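Local coordinates for beta-catenin homolog sys-1 (Caenorhabditis elegans, PDB 3C2G), which acts as a Wnt-pathway transcription coregulator that binds the TCF factor POP-1 directly and activates or represses target genes, at residues 49-54 and 98-103; 57-62 and 116-121; 88-93 and 144-149. All coordinates share one frame; numbering follows the deposited sequence.

Contact 1. Residues 49-54 and 98-103; sequences NCVQQI and IHQVVQ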
ATOM      1  N   ASN A  49       1.358   5.102  45.310  1.00 51.65           N
ATOM      2  CA  ASN A  49       0.890   3.952  46.085  1.00 51.57           C
ATOM      3  C   ASN A  49      -0.617   3.905  46.316  1.00 50.19           C
ATOM      4  O   ASN A  49      -1.174   2.838  46.548  1.00 50.30           O
ATOM      5  CB  ASN A  49       1.725   3.677  47.356  1.00 52.87           C
ATOM      6  CG  ASN A  49       1.405   4.608  48.487  1.00 54.79           C
ATOM      7  OD1 ASN A  49       1.875   5.742  48.518  1.00 60.13           O
ATOM      8  ND2 ASN A  49       0.617   4.133  49.440  1.00 57.17           N
ATOM      9  N   CYS A  50      -1.276   5.054  46.212  1.00 49.36           N
ATOM     10  CA  CYS A  50      -2.739   5.105  46.195  1.00 47.56           C
ATOM     11  C   CYS A  50      -3.276   4.290  45.011  1.00 46.00           C
ATOM     12  O   CYS A  50      -4.149   3.442  45.172  1.00 45.54           O
ATOM     13  CB  CYS A  50      -3.211   6.558  46.124  1.00 48.19           C
ATOM     14  SG  CYS A  50      -5.009   6.791  45.927  1.00 51.27           S
ATOM     15  N   VAL A  51      -2.713   4.532  43.827  1.00 44.42           N
ATOM     16  CA  VAL A  51      -3.039   3.767  42.629  1.00 42.46           C
ATOM     17  C   VAL A  51      -2.651   2.288  42.772  1.00 41.56           C
ATOM     18  O   VAL A  51      -3.447   1.409  42.454  1.00 41.17           O
ATOM     19  CB  VAL A  51      -2.399   4.407  41.363  1.00 42.72           C
ATOM     20  CG1 VAL A  51      -2.534   3.498  40.140  1.00 42.17           C
ATOM     21  CG2 VAL A  51      -3.023   5.767  41.088  1.00 41.14           C
ATOM     22  N   GLN A  52      -1.446   2.015  43.262  1.00 40.86           N
ATOM     23  CA  GLN A  52      -1.015   0.628  43.473  1.00 40.46           C
ATOM     24  C   GLN A  52      -1.959  -0.173  44.380  1.00 40.36           C
ATOM     25  O   GLN A  52      -2.257  -1.343  44.095  1.00 40.30           O
ATOM     26  CB  GLN A  52       0.417   0.563  44.009  1.00 40.20           C
ATOM     27  CG  GLN A  52       1.112  -0.771  43.739  1.00 40.32           C
ATOM     28  CD  GLN A  52       1.099  -1.165  42.249  1.00 41.16           C
ATOM     29  OE1 GLN A  52       1.616  -0.436  41.391  1.00 38.79           O
ATOM     30  NE2 GLN A  52       0.506  -2.323  41.947  1.00 37.05           N
ATOM     31  N   GLN A  53      -2.410   0.462  45.465  1.00 39.70           N
ATOM     32  CA  GLN A  53      -3.373  -0.131  46.398  1.00 39.74           C
ATOM     33  C   GLN A  53      -4.653  -0.541  45.681  1.00 38.33           C
ATOM     34  O   GLN A  53      -5.119  -1.667  45.856  1.00 38.50           O
ATOM     35  CB  GLN A  53      -3.734   0.847  47.530  1.00 39.38           C
ATOM     36  CG  GLN A  53      -2.681   1.032  48.598  1.00 40.78           C
ATOM     37  CD  GLN A  53      -3.132   1.968  49.725  1.00 43.07           C
ATOM     38  OE1 GLN A  53      -3.500   3.129  49.491  1.00 46.23           O
ATOM     39  NE2 GLN A  53      -3.097   1.462  50.961  1.00 45.36           N
ATOM     40  N   ILE A  54      -5.220   0.377  44.893  1.00 37.09           N
ATOM     41  CA  ILE A  54      -6.429   0.091  44.116  1.00 36.27           C
ATOM     42  C   ILE A  54      -6.178  -1.012  43.087  1.00 36.17           C
ATOM     43  O   ILE A  54      -6.986  -1.939  42.952  1.00 36.86           O
ATOM     44  CB  ILE A  54      -6.962   1.334  43.379  1.00 36.35           C
ATOM     45  CG1 ILE A  54      -7.043   2.547  44.319  1.00 35.78           C
ATOM     46  CG2 ILE A  54      -8.301   1.024  42.698  1.00 34.86           C
ATOM     47  CD1 ILE A  54      -8.393   2.816  44.902  1.00 35.15           C
ATOM     48  N   ILE A  98       0.252   5.650  34.568  1.00 43.98           N
ATOM     49  CA  ILE A  98      -0.251   4.619  33.659  1.00 42.85           C
ATOM     50  C   ILE A  98       0.684   3.425  33.479  1.00 41.97           C
ATOM     51  O   ILE A  98       0.226   2.321  33.164  1.00 41.45           O
ATOM     52  CB  ILE A  98      -0.690   5.230  32.292  1.00 43.35           C
ATOM     53  CG1 ILE A  98      -1.636   4.282  31.540  1.00 44.07           C
ATOM     54  CG2 ILE A  98       0.509   5.686  31.451  1.00 42.52           C
ATOM     55  CD1 ILE A  98      -3.085   4.384  31.985  1.00 43.24           C
ATOM     56  N   HIS A  99       1.978   3.630  33.714  1.00 41.21           N
ATOM     57  CA  HIS A  99       2.938   2.523  33.680  1.00 41.37           C
ATOM     58  C   HIS A  99       2.641   1.461  34.734  1.00 40.92           C
ATOM     59  O   HIS A  99       2.972   0.284  34.548  1.00 41.24           O
ATOM     60  CB  HIS A  99       4.385   3.019  33.790  1.00 41.81           C
ATOM     61  CG  HIS A  99       4.641   3.877  34.983  1.00 45.11           C
ATOM     62  ND1 HIS A  99       5.334   3.427  36.088  1.00 47.72           N
ATOM     63  CD2 HIS A  99       4.284   5.155  35.256  1.00 47.12           C
ATOM     64  CE1 HIS A  99       5.390   4.390  36.990  1.00 47.50           C
ATOM     65  NE2 HIS A  99       4.757   5.447  36.511  1.00 48.06           N
ATOM     66  N   GLN A 100       1.996   1.865  35.827  1.00 40.51           N
ATOM     67  CA  GLN A 100       1.581   0.917  36.867  1.00 40.10           C
ATOM     68  C   GLN A 100       0.466   0.021  36.358  1.00 39.51           C
ATOM     69  O   GLN A 100       0.457  -1.185  36.649  1.00 39.68           O
ATOM     70  CB  GLN A 100       1.156   1.628  38.155  1.00 40.17           C
ATOM     71  CG  GLN A 100       2.302   2.311  38.908  1.00 40.84           C
ATOM     72  CD  GLN A 100       1.850   3.008  40.175  1.00 40.68           C
ATOM     73  OE1 GLN A 100       2.122   4.190  40.375  1.00 42.48           O
ATOM     74  NE2 GLN A 100       1.155   2.279  41.041  1.00 42.85           N
ATOM     75  N   VAL A 101      -0.463   0.608  35.597  1.00 38.55           N
ATOM     76  CA  VAL A 101      -1.491  -0.165  34.889  1.00 38.49           C
ATOM     77  C   VAL A 101      -0.848  -1.204  33.961  1.00 38.63           C
ATOM     78  O   VAL A 101      -1.167  -2.390  34.034  1.00 38.36           O
ATOM     79  CB  VAL A 101      -2.469   0.742  34.100  1.00 38.80           C
ATOM     80  CG1 VAL A 101      -3.486  -0.088  33.321  1.00 37.62           C
ATOM     81  CG2 VAL A 101      -3.197   1.687  35.046  1.00 38.59           C
ATOM     82  N   VAL A 102       0.082  -0.760  33.121  1.00 39.18           N
ATOM     83  CA  VAL A 102       0.786  -1.646  32.195  1.00 39.87           C
ATOM     84  C   VAL A 102       1.540  -2.756  32.932  1.00 41.67           C
ATOM     85  O   VAL A 102       1.534  -3.911  32.489  1.00 40.92           O
ATOM     86  CB  VAL A 102       1.759  -0.855  31.281  1.00 39.81           C
ATOM     87  CG1 VAL A 102       2.561  -1.794  30.361  1.00 38.92           C
ATOM     88  CG2 VAL A 102       1.001   0.190  30.461  1.00 38.52           C
ATOM     89  N   GLN A 103       2.176  -2.408  34.059  1.00 43.64           N
ATOM     90  CA  GLN A 103       2.973  -3.376  34.824  1.00 45.98           C
ATOM     91  C   GLN A 103       2.140  -4.515  35.394  1.00 45.84           C
ATOM     92  O   GLN A 103       2.672  -5.596  35.637  1.00 45.57           O
ATOM     93  CB  GLN A 103       3.764  -2.696  35.947  1.00 46.24           C
ATOM     94  CG  GLN A 103       5.002  -1.920  35.476  1.00 49.15           C
ATOM     95  CD  GLN A 103       5.575  -0.986  36.550  1.00 49.25           C
ATOM     96  OE1 GLN A 103       5.003  -0.834  37.636  1.00 53.43           O
ATOM     97  NE2 GLN A 103       6.706  -0.348  36.241  1.00 52.93           N
TER
HETATM   98  O   HOH W   1       2.252  -1.875  38.784  1.00 45.46           O
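Gln100 and Gln52 meet amide to amide, their side chains slanting across each other with the two amide planes 23° apart. The bond between them runs from Gln100 NE2 to Gln52 OE1, 2.8 Å long but bent, with an angle of 137° at the hydrogen. The donor stands above the carbonyl plane of Gln52 rather than within it, so the grip is short yet not ideally directed. Two chain shapes produce this meeting. Gln100 is extended beyond CG and reaches straight to helix 47-62, where its NE2 also donates to Pro48 O; Gln52 bends at chi2 (54°), which brings its OE1 back to the incoming NH2 group. Gln52 NE2 is held by Asn56 OD1, a second-shell bond that fixes which way the amide is turned. A water 3.0 Å from Gln52 OE1 and 2.9 Å from Gln100 O may add a solvent-mediated link, though it has more acceptors in reach than protons to give. Beside the polar pair, Val51 CG1 lies 4.0 Å from Gln100 NE2, while Val51 also packs on Phe88 and Ile94. The buried Gln100 thus has its amide nitrogen bonded twice on helix 47-62, a polar bridge between helices within the all-helical armadillo domain of a beta-catenin.

Contact 2. Residues 57-62 and 116-121; sequences IIYDGL and RELICN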
ATOM      1  N   ILE A  57      -6.120  -4.324  44.605  1.00 35.18           N
ATOM      2  CA  ILE A  57      -7.465  -4.795  44.938  1.00 35.60           C
ATOM      3  C   ILE A  57      -8.222  -5.276  43.689  1.00 35.21           C
ATOM      4  O   ILE A  57      -8.860  -6.343  43.703  1.00 34.70           O
ATOM      5  CB  ILE A  57      -8.294  -3.734  45.725  1.00 35.75           C
ATOM      6  CG1 ILE A  57      -7.712  -3.537  47.131  1.00 35.99           C
ATOM      7  CG2 ILE A  57      -9.745  -4.169  45.846  1.00 34.46           C
ATOM      8  CD1 ILE A  57      -8.360  -2.400  47.928  1.00 36.56           C
ATOM      9  N   ILE A  58      -8.164  -4.490  42.616  1.00 34.02           N
ATOM     10  CA  ILE A  58      -8.742  -4.923  41.345  1.00 32.88           C
ATOM     11  C   ILE A  58      -8.272  -6.342  41.002  1.00 33.05           C
ATOM     12  O   ILE A  58      -9.093  -7.253  40.774  1.00 32.65           O
ATOM     13  CB  ILE A  58      -8.433  -3.927  40.211  1.00 32.74           C
ATOM     14  CG1 ILE A  58      -9.252  -2.648  40.415  1.00 30.41           C
ATOM     15  CG2 ILE A  58      -8.728  -4.566  38.859  1.00 31.59           C
ATOM     16  CD1 ILE A  58      -8.779  -1.480  39.623  1.00 31.51           C
ATOM     17  N   TYR A  59      -6.957  -6.535  41.024  1.00 33.09           N
ATOM     18  CA  TYR A  59      -6.365  -7.841  40.748  1.00 34.32           C
ATOM     19  C   TYR A  59      -6.903  -8.924  41.689  1.00 35.58           C
ATOM     20  O   TYR A  59      -7.399  -9.963  41.243  1.00 35.62           O
ATOM     21  CB  TYR A  59      -4.846  -7.739  40.838  1.00 34.26           C
ATOM     22  CG  TYR A  59      -4.079  -9.001  40.512  1.00 36.09           C
ATOM     23  CD1 TYR A  59      -4.642 -10.003  39.720  1.00 35.07           C
ATOM     24  CD2 TYR A  59      -2.768  -9.179  40.971  1.00 35.80           C
ATOM     25  CE1 TYR A  59      -3.940 -11.146  39.419  1.00 35.94           C
ATOM     26  CE2 TYR A  59      -2.049 -10.313  40.654  1.00 35.65           C
ATOM     27  CZ  TYR A  59      -2.641 -11.295  39.879  1.00 36.70           C
ATOM     28  OH  TYR A  59      -1.953 -12.448  39.568  1.00 37.25           O
ATOM     29  N   ASP A  60      -6.830  -8.668  42.992  1.00 36.53           N
ATOM     30  CA  ASP A  60      -7.325  -9.621  43.975  1.00 37.73           C
ATOM     31  C   ASP A  60      -8.807  -9.987  43.802  1.00 37.95           C
ATOM     32  O   ASP A  60      -9.176 -11.156  43.919  1.00 38.40           O
ATOM     33  CB  ASP A  60      -7.066  -9.124  45.401  1.00 38.35           C
ATOM     34  CG  ASP A  60      -7.430 -10.159  46.429  1.00 40.23           C
ATOM     35  OD1 ASP A  60      -6.635 -11.117  46.595  1.00 41.83           O
ATOM     36  OD2 ASP A  60      -8.530 -10.037  47.027  1.00 40.02           O
ATOM     37  N   GLY A  61      -9.646  -8.994  43.527  1.00 38.63           N
ATOM     38  CA  GLY A  61     -11.082  -9.222  43.307  1.00 40.75           C
ATOM     39  C   GLY A  61     -11.423 -10.119  42.115  1.00 42.13           C
ATOM     40  O   GLY A  61     -12.436 -10.818  42.123  1.00 42.01           O
ATOM     41  N   LEU A  62     -10.566 -10.113  41.097  1.00 43.32           N
ATOM     42  CA  LEU A  62     -10.790 -10.927  39.906  1.00 44.30           C
ATOM     43  C   LEU A  62     -10.425 -12.389  40.111  1.00 45.71           C
ATOM     44  O   LEU A  62     -10.878 -13.239  39.364  1.00 45.50           O
ATOM     45  CB  LEU A  62     -10.056 -10.337  38.694  1.00 43.55           C
ATOM     46  CG  LEU A  62     -10.516  -8.929  38.296  1.00 43.28           C
ATOM     47  CD1 LEU A  62      -9.612  -8.303  37.250  1.00 41.44           C
ATOM     48  CD2 LEU A  62     -11.953  -8.937  37.817  1.00 42.78           C
ATOM     49  N   ARG A 116      -3.045 -10.968  33.399  1.00 39.18           N
ATOM     50  CA  ARG A 116      -3.309 -10.991  31.963  1.00 38.85           C
ATOM     51  C   ARG A 116      -4.242 -12.136  31.552  1.00 38.72           C
ATOM     52  O   ARG A 116      -5.069 -11.968  30.670  1.00 37.53           O
ATOM     53  CB  ARG A 116      -2.006 -11.010  31.157  1.00 38.45           C
ATOM     54  CG  ARG A 116      -1.165 -12.281  31.278  1.00 37.41           C
ATOM     55  CD  ARG A 116       0.078 -12.148  30.423  1.00 35.99           C
ATOM     56  NE  ARG A 116       0.819 -13.401  30.296  1.00 38.15           N
ATOM     57  CZ  ARG A 116       1.964 -13.541  29.624  1.00 36.76           C
ATOM     58  NH1 ARG A 116       2.521 -12.507  29.003  1.00 34.77           N
ATOM     59  NH2 ARG A 116       2.550 -14.722  29.572  1.00 34.93           N
ATOM     60  N   GLU A 117      -4.128 -13.278  32.226  1.00 39.47           N
ATOM     61  CA  GLU A 117      -4.949 -14.450  31.904  1.00 40.27           C
ATOM     62  C   GLU A 117      -6.363 -14.293  32.443  1.00 40.09           C
ATOM     63  O   GLU A 117      -7.328 -14.653  31.778  1.00 40.49           O
ATOM     64  CB  GLU A 117      -4.292 -15.759  32.384  1.00 40.47           C
ATOM     65  CG  GLU A 117      -2.880 -15.969  31.802  1.00 43.51           C
ATOM     66  CD  GLU A 117      -2.475 -17.436  31.636  1.00 48.09           C
ATOM     67  OE1 GLU A 117      -1.263 -17.694  31.438  1.00 50.18           O
ATOM     68  OE2 GLU A 117      -3.351 -18.332  31.698  1.00 48.92           O
ATOM     69  N   LEU A 118      -6.492 -13.735  33.637  1.00 40.41           N
ATOM     70  CA  LEU A 118      -7.814 -13.407  34.148  1.00 40.97           C
ATOM     71  C   LEU A 118      -8.526 -12.430  33.203  1.00 40.86           C
ATOM     72  O   LEU A 118      -9.696 -12.631  32.873  1.00 40.85           O
ATOM     73  CB  LEU A 118      -7.737 -12.815  35.564  1.00 40.78           C
ATOM     74  CG  LEU A 118      -7.257 -13.694  36.722  1.00 41.49           C
ATOM     75  CD1 LEU A 118      -7.153 -12.853  37.984  1.00 41.83           C
ATOM     76  CD2 LEU A 118      -8.160 -14.903  36.967  1.00 40.98           C
ATOM     77  N   ILE A 119      -7.811 -11.383  32.783  1.00 40.79           N
ATOM     78  CA  ILE A 119      -8.356 -10.352  31.901  1.00 41.90           C
ATOM     79  C   ILE A 119      -8.755 -10.966  30.565  1.00 42.97           C
ATOM     80  O   ILE A 119      -9.914 -10.902  30.161  1.00 43.30           O
ATOM     81  CB  ILE A 119      -7.347  -9.187  31.683  1.00 41.37           C
ATOM     82  CG1 ILE A 119      -7.320  -8.258  32.902  1.00 41.60           C
ATOM     83  CG2 ILE A 119      -7.655  -8.405  30.402  1.00 40.81           C
ATOM     84  CD1 ILE A 119      -8.502  -7.335  33.031  1.00 43.85           C
ATOM     85  N   CYS A 120      -7.789 -11.584  29.906  1.00 44.32           N
ATOM     86  CA  CYS A 120      -8.020 -12.202  28.628  1.00 44.54           C
ATOM     87  C   CYS A 120      -9.160 -13.231  28.692  1.00 44.03           C
ATOM     88  O   CYS A 120      -9.882 -13.430  27.712  1.00 44.24           O
ATOM     89  CB  CYS A 120      -6.716 -12.798  28.102  1.00 45.01           C
ATOM     90  SG  CYS A 120      -6.889 -14.408  27.359  1.00 47.74           S
ATOM     91  N   ASN A 121      -9.344 -13.853  29.850  1.00 43.01           N
ATOM     92  CA  ASN A 121     -10.471 -14.757  30.031  1.00 42.53           C
ATOM     93  C   ASN A 121     -11.839 -14.082  29.975  1.00 41.45           C
ATOM     94  O   ASN A 121     -12.811 -14.688  29.550  1.00 40.79           O
ATOM     95  CB  ASN A 121     -10.353 -15.547  31.320  1.00 42.70           C
ATOM     96  CG  ASN A 121     -11.014 -16.896  31.212  1.00 46.60           C
ATOM     97  OD1 ASN A 121     -12.209 -17.055  31.506  1.00 48.43           O
ATOM     98  ND2 ASN A 121     -10.254 -17.879  30.729  1.00 50.53           N
TER
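The ring of Tyr59 offers an edge to Leu118: methyl CD1 sits near the ring plane, 3.9 Å from Tyr59 CE1, and the two side chains cross at about a right angle. Lys63, one turn on, makes a cation-pi interaction with the same ring. The ring gets there because Tyr59 CG is anti to the backbone N (chi1 -177°), which carries it from its own helix toward 116-121. Its hydroxyl is bonded to Gln113 O, just ahead of helix 115-122, and this bond ties down the far end of the ring. Leu118 CD1 serves two neighbours at once, for it also lies 3.9 Å from Leu62 CB, while its other branch, CD2, approaches Leu62 O at 4.0 Å. Next to this pair, Leu62 CD1 and Ile119 CD1 come within 4.5 Å, a looser methyl-to-methyl contact. Leu62 also packs on Trp78 and Ile119 on Leu82, so helix 71-90 lines the buried side of this seam. The contact is apolar, with 179 Å² buried in total. The short helical axes pass 10.5 Å apart at a crossing angle of 65°, and the nearest CA atoms belong to Leu62 and Leu118. Such steeply crossed helices, joined by branched aliphatic side chains and an aromatic edge, fit the superhelical stacking of an armadillo domain.

Contact 3. Residues 88-93 and 144-149; sequences FTFLPI and FNCIIM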
ATOM      1  N   PHE A  88      -9.058   4.390  35.227  1.00 44.90           N
ATOM      2  CA  PHE A  88      -7.610   4.572  35.339  1.00 46.70           C
ATOM      3  C   PHE A  88      -6.906   4.731  33.994  1.00 47.14           C
ATOM      4  O   PHE A  88      -5.797   5.253  33.931  1.00 47.61           O
ATOM      5  CB  PHE A  88      -6.980   3.374  36.056  1.00 47.19           C
ATOM      6  CG  PHE A  88      -7.101   3.419  37.548  1.00 49.03           C
ATOM      7  CD1 PHE A  88      -8.004   4.278  38.173  1.00 49.01           C
ATOM      8  CD2 PHE A  88      -6.319   2.575  38.337  1.00 51.02           C
ATOM      9  CE1 PHE A  88      -8.111   4.311  39.551  1.00 50.44           C
ATOM     10  CE2 PHE A  88      -6.421   2.597  39.729  1.00 51.15           C
ATOM     11  CZ  PHE A  88      -7.319   3.469  40.337  1.00 50.44           C
ATOM     12  N   THR A  89      -7.535   4.267  32.923  1.00 47.66           N
ATOM     13  CA  THR A  89      -6.886   4.287  31.617  1.00 48.06           C
ATOM     14  C   THR A  89      -7.190   5.546  30.797  1.00 48.87           C
ATOM     15  O   THR A  89      -6.527   5.799  29.789  1.00 49.45           O
ATOM     16  CB  THR A  89      -7.194   3.015  30.796  1.00 47.76           C
ATOM     17  OG1 THR A  89      -8.606   2.892  30.617  1.00 47.63           O
ATOM     18  CG2 THR A  89      -6.663   1.776  31.505  1.00 46.62           C
ATOM     19  N   PHE A  90      -8.170   6.340  31.224  1.00 48.86           N
ATOM     20  CA  PHE A  90      -8.443   7.601  30.531  1.00 49.03           C
ATOM     21  C   PHE A  90      -8.433   8.847  31.409  1.00 49.55           C
ATOM     22  O   PHE A  90      -8.324   9.955  30.890  1.00 49.87           O
ATOM     23  CB  PHE A  90      -9.730   7.533  29.689  1.00 48.58           C
ATOM     24  CG  PHE A  90     -10.999   7.480  30.493  1.00 47.24           C
ATOM     25  CD1 PHE A  90     -11.528   8.631  31.072  1.00 46.66           C
ATOM     26  CD2 PHE A  90     -11.693   6.284  30.631  1.00 46.58           C
ATOM     27  CE1 PHE A  90     -12.712   8.585  31.805  1.00 46.27           C
ATOM     28  CE2 PHE A  90     -12.879   6.230  31.355  1.00 47.31           C
ATOM     29  CZ  PHE A  90     -13.389   7.388  31.947  1.00 47.14           C
ATOM     30  N   LEU A  91      -8.559   8.675  32.722  1.00 49.87           N
ATOM     31  CA  LEU A  91      -8.569   9.819  33.633  1.00 50.81           C
ATOM     32  C   LEU A  91      -7.242  10.590  33.555  1.00 51.14           C
ATOM     33  O   LEU A  91      -6.171   9.996  33.714  1.00 51.53           O
ATOM     34  CB  LEU A  91      -8.848   9.359  35.062  1.00 50.33           C
ATOM     35  CG  LEU A  91     -10.031   9.970  35.816  1.00 51.07           C
ATOM     36  CD1 LEU A  91     -11.316   9.986  34.989  1.00 50.46           C
ATOM     37  CD2 LEU A  91     -10.259   9.182  37.100  1.00 51.69           C
ATOM     38  N   PRO A  92      -7.309  11.912  33.285  1.00 51.20           N
ATOM     39  CA  PRO A  92      -6.096  12.724  33.140  1.00 51.23           C
ATOM     40  C   PRO A  92      -5.196  12.671  34.373  1.00 50.98           C
ATOM     41  O   PRO A  92      -3.981  12.508  34.231  1.00 51.43           O
ATOM     42  CB  PRO A  92      -6.639  14.142  32.927  1.00 50.90           C
ATOM     43  CG  PRO A  92      -8.005  13.936  32.393  1.00 51.40           C
ATOM     44  CD  PRO A  92      -8.526  12.718  33.089  1.00 51.32           C
ATOM     45  N   ILE A  93      -5.792  12.779  35.558  1.00 50.14           N
ATOM     46  CA  ILE A  93      -5.045  12.786  36.816  1.00 50.44           C
ATOM     47  C   ILE A  93      -4.284  11.473  37.078  1.00 50.41           C
ATOM     48  O   ILE A  93      -3.316  11.445  37.839  1.00 50.21           O
ATOM     49  CB  ILE A  93      -5.975  13.133  38.014  1.00 50.78           C
ATOM     50  CG1 ILE A  93      -5.161  13.672  39.202  1.00 51.00           C
ATOM     51  CG2 ILE A  93      -6.867  11.938  38.394  1.00 50.75           C
ATOM     52  CD1 ILE A  93      -5.992  14.416  40.231  1.00 50.89           C
ATOM     53  N   PHE A 144      -8.549  -2.246  26.758  1.00 34.19           N
ATOM     54  CA  PHE A 144      -7.550  -2.470  25.718  1.00 34.77           C
ATOM     55  C   PHE A 144      -7.511  -1.309  24.740  1.00 35.93           C
ATOM     56  O   PHE A 144      -6.452  -0.781  24.444  1.00 35.75           O
ATOM     57  CB  PHE A 144      -7.852  -3.745  24.959  1.00 33.91           C
ATOM     58  CG  PHE A 144      -7.348  -4.975  25.623  1.00 33.41           C
ATOM     59  CD1 PHE A 144      -5.992  -5.187  25.777  1.00 33.83           C
ATOM     60  CD2 PHE A 144      -8.230  -5.948  26.068  1.00 33.30           C
ATOM     61  CE1 PHE A 144      -5.515  -6.347  26.393  1.00 35.42           C
ATOM     62  CE2 PHE A 144      -7.760  -7.118  26.677  1.00 35.29           C
ATOM     63  CZ  PHE A 144      -6.399  -7.314  26.839  1.00 33.77           C
ATOM     64  N   ASN A 145      -8.683  -0.903  24.264  1.00 37.87           N
ATOM     65  CA  ASN A 145      -8.791   0.237  23.376  1.00 39.90           C
ATOM     66  C   ASN A 145      -8.199   1.500  23.979  1.00 40.58           C
ATOM     67  O   ASN A 145      -7.452   2.191  23.317  1.00 41.14           O
ATOM     68  CB  ASN A 145     -10.242   0.474  22.946  1.00 40.51           C
ATOM     69  CG  ASN A 145     -10.364   1.568  21.899  1.00 43.21           C
ATOM     70  OD1 ASN A 145      -9.900   1.419  20.769  1.00 45.89           O
ATOM     71  ND2 ASN A 145     -10.972   2.684  22.277  1.00 46.26           N
ATOM     72  N   CYS A 146      -8.511   1.789  25.237  1.00 42.12           N
ATOM     73  CA  CYS A 146      -7.985   2.986  25.897  1.00 42.75           C
ATOM     74  C   CYS A 146      -6.472   2.999  26.069  1.00 42.16           C
ATOM     75  O   CYS A 146      -5.841   4.027  25.851  1.00 41.57           O
ATOM     76  CB  CYS A 146      -8.625   3.172  27.257  1.00 43.50           C
ATOM     77  SG  CYS A 146     -10.251   3.863  27.171  1.00 49.49           S
ATOM     78  N   ILE A 147      -5.894   1.869  26.471  1.00 41.94           N
ATOM     79  CA  ILE A 147      -4.439   1.787  26.621  1.00 42.13           C
ATOM     80  C   ILE A 147      -3.734   1.889  25.265  1.00 43.02           C
ATOM     81  O   ILE A 147      -2.748   2.614  25.129  1.00 42.67           O
ATOM     82  CB  ILE A 147      -3.984   0.504  27.348  1.00 41.82           C
ATOM     83  CG1 ILE A 147      -4.584   0.437  28.755  1.00 40.98           C
ATOM     84  CG2 ILE A 147      -2.464   0.455  27.446  1.00 41.00           C
ATOM     85  CD1 ILE A 147      -4.425  -0.920  29.408  1.00 39.37           C
ATOM     86  N   ILE A 148      -4.251   1.173  24.267  1.00 44.27           N
ATOM     87  CA  ILE A 148      -3.628   1.153  22.946  1.00 45.02           C
ATOM     88  C   ILE A 148      -3.750   2.498  22.232  1.00 47.27           C
ATOM     89  O   ILE A 148      -2.814   2.938  21.582  1.00 47.40           O
ATOM     90  CB  ILE A 148      -4.149  -0.004  22.067  1.00 44.01           C
ATOM     91  CG1 ILE A 148      -3.674  -1.335  22.642  1.00 40.12           C
ATOM     92  CG2 ILE A 148      -3.661   0.154  20.626  1.00 42.88           C
ATOM     93  CD1 ILE A 148      -4.399  -2.540  22.110  1.00 37.70           C
HETATM   94  N   MSE A 149      -4.891   3.158  22.371  1.00 50.01           N
HETATM   95  CA  MSE A 149      -5.058   4.463  21.755  1.00 53.26           C
HETATM   96  C   MSE A 149      -4.427   5.543  22.618  1.00 53.62           C
HETATM   97  O   MSE A 149      -4.087   6.612  22.125  1.00 54.21           O
HETATM   98  CB  MSE A 149      -6.535   4.778  21.498  1.00 55.04           C
HETATM   99  CG  MSE A 149      -7.250   3.836  20.502  1.00 62.96           C
HETATM  100 SE   MSE A 149      -6.252   3.390  18.849  1.00 82.82          SE
HETATM  101  CE  MSE A 149      -5.915   5.203  18.148  1.00 76.60           C
TER
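The backbones come closest at Thr89 and Cys146, whose CA atoms lie 6.0 Å apart, where the weakly bonded last turn of helix 71-90 runs beside the regular helix 134-150. Beyond Phe90 the chain leaves the helical conformation, Leu91 having a psi of 125°, and the touching residues are confined to the start of 88-93. Thr89 points toward the other helix and divides its two branches between consecutive residues. OG1 lies 3.4 Å from Cys146 CB and 3.9 Å from Cys146 SG, whereas CG2 meets Ile147 CG1 at 3.7 Å and Ile147 CD1 at 4.1 Å. The split follows from the first torsion: at chi1 59° OG1 sits between the backbone N and the carbonyl carbon, and CG2 beside the backbone N. The hydroxyl is bonded back to Arg86 O, one turn earlier in its own helix, so its proton is given to that helix and its contact with Cys146 is van der Waals. Thr89 and Ile147 cross at about a right angle. At the more exposed margin the Phe90 ring approaches obliquely, its CD2 4.5 Å from Cys146 SG, a loose apolar touch. Val101 of helix 98-103 packs on both Thr89 and Ile147, and Phe160 of helix 154-164 also meets Ile147, which closes the buried side. A helix terminus resting on another long helix, with a shorter helix, 98-103, touching both, is consistent with the layered helices of an armadillo domain, here bringing 71-90 against 134-150.

All three contacts lie near the N-terminal end of the chain, on the same side of its centre. The centre of contact 1 is about 14 Å from that of contact 2 and about 13 Å from that of contact 3; the centres of contacts 2 and 3 are about 17 Å apart. Contacts 1 and 2 are joined through helix 47-62, which meets helix 98-103 and then helix 115-122 further along its length. Contact 3 joins helices 71-90 and 134-150. Along the chain the segments alternate, so the contacts interlock. Contact 3 also packs directly on each of the others: Ile54 CG2 lies 3.5 Å from Phe88 CZ, and Ile119 CG2 lies 3.9 Å from Phe144 CZ. This is consistent with one stacked helical block at the N-terminal end of the armadillo domain.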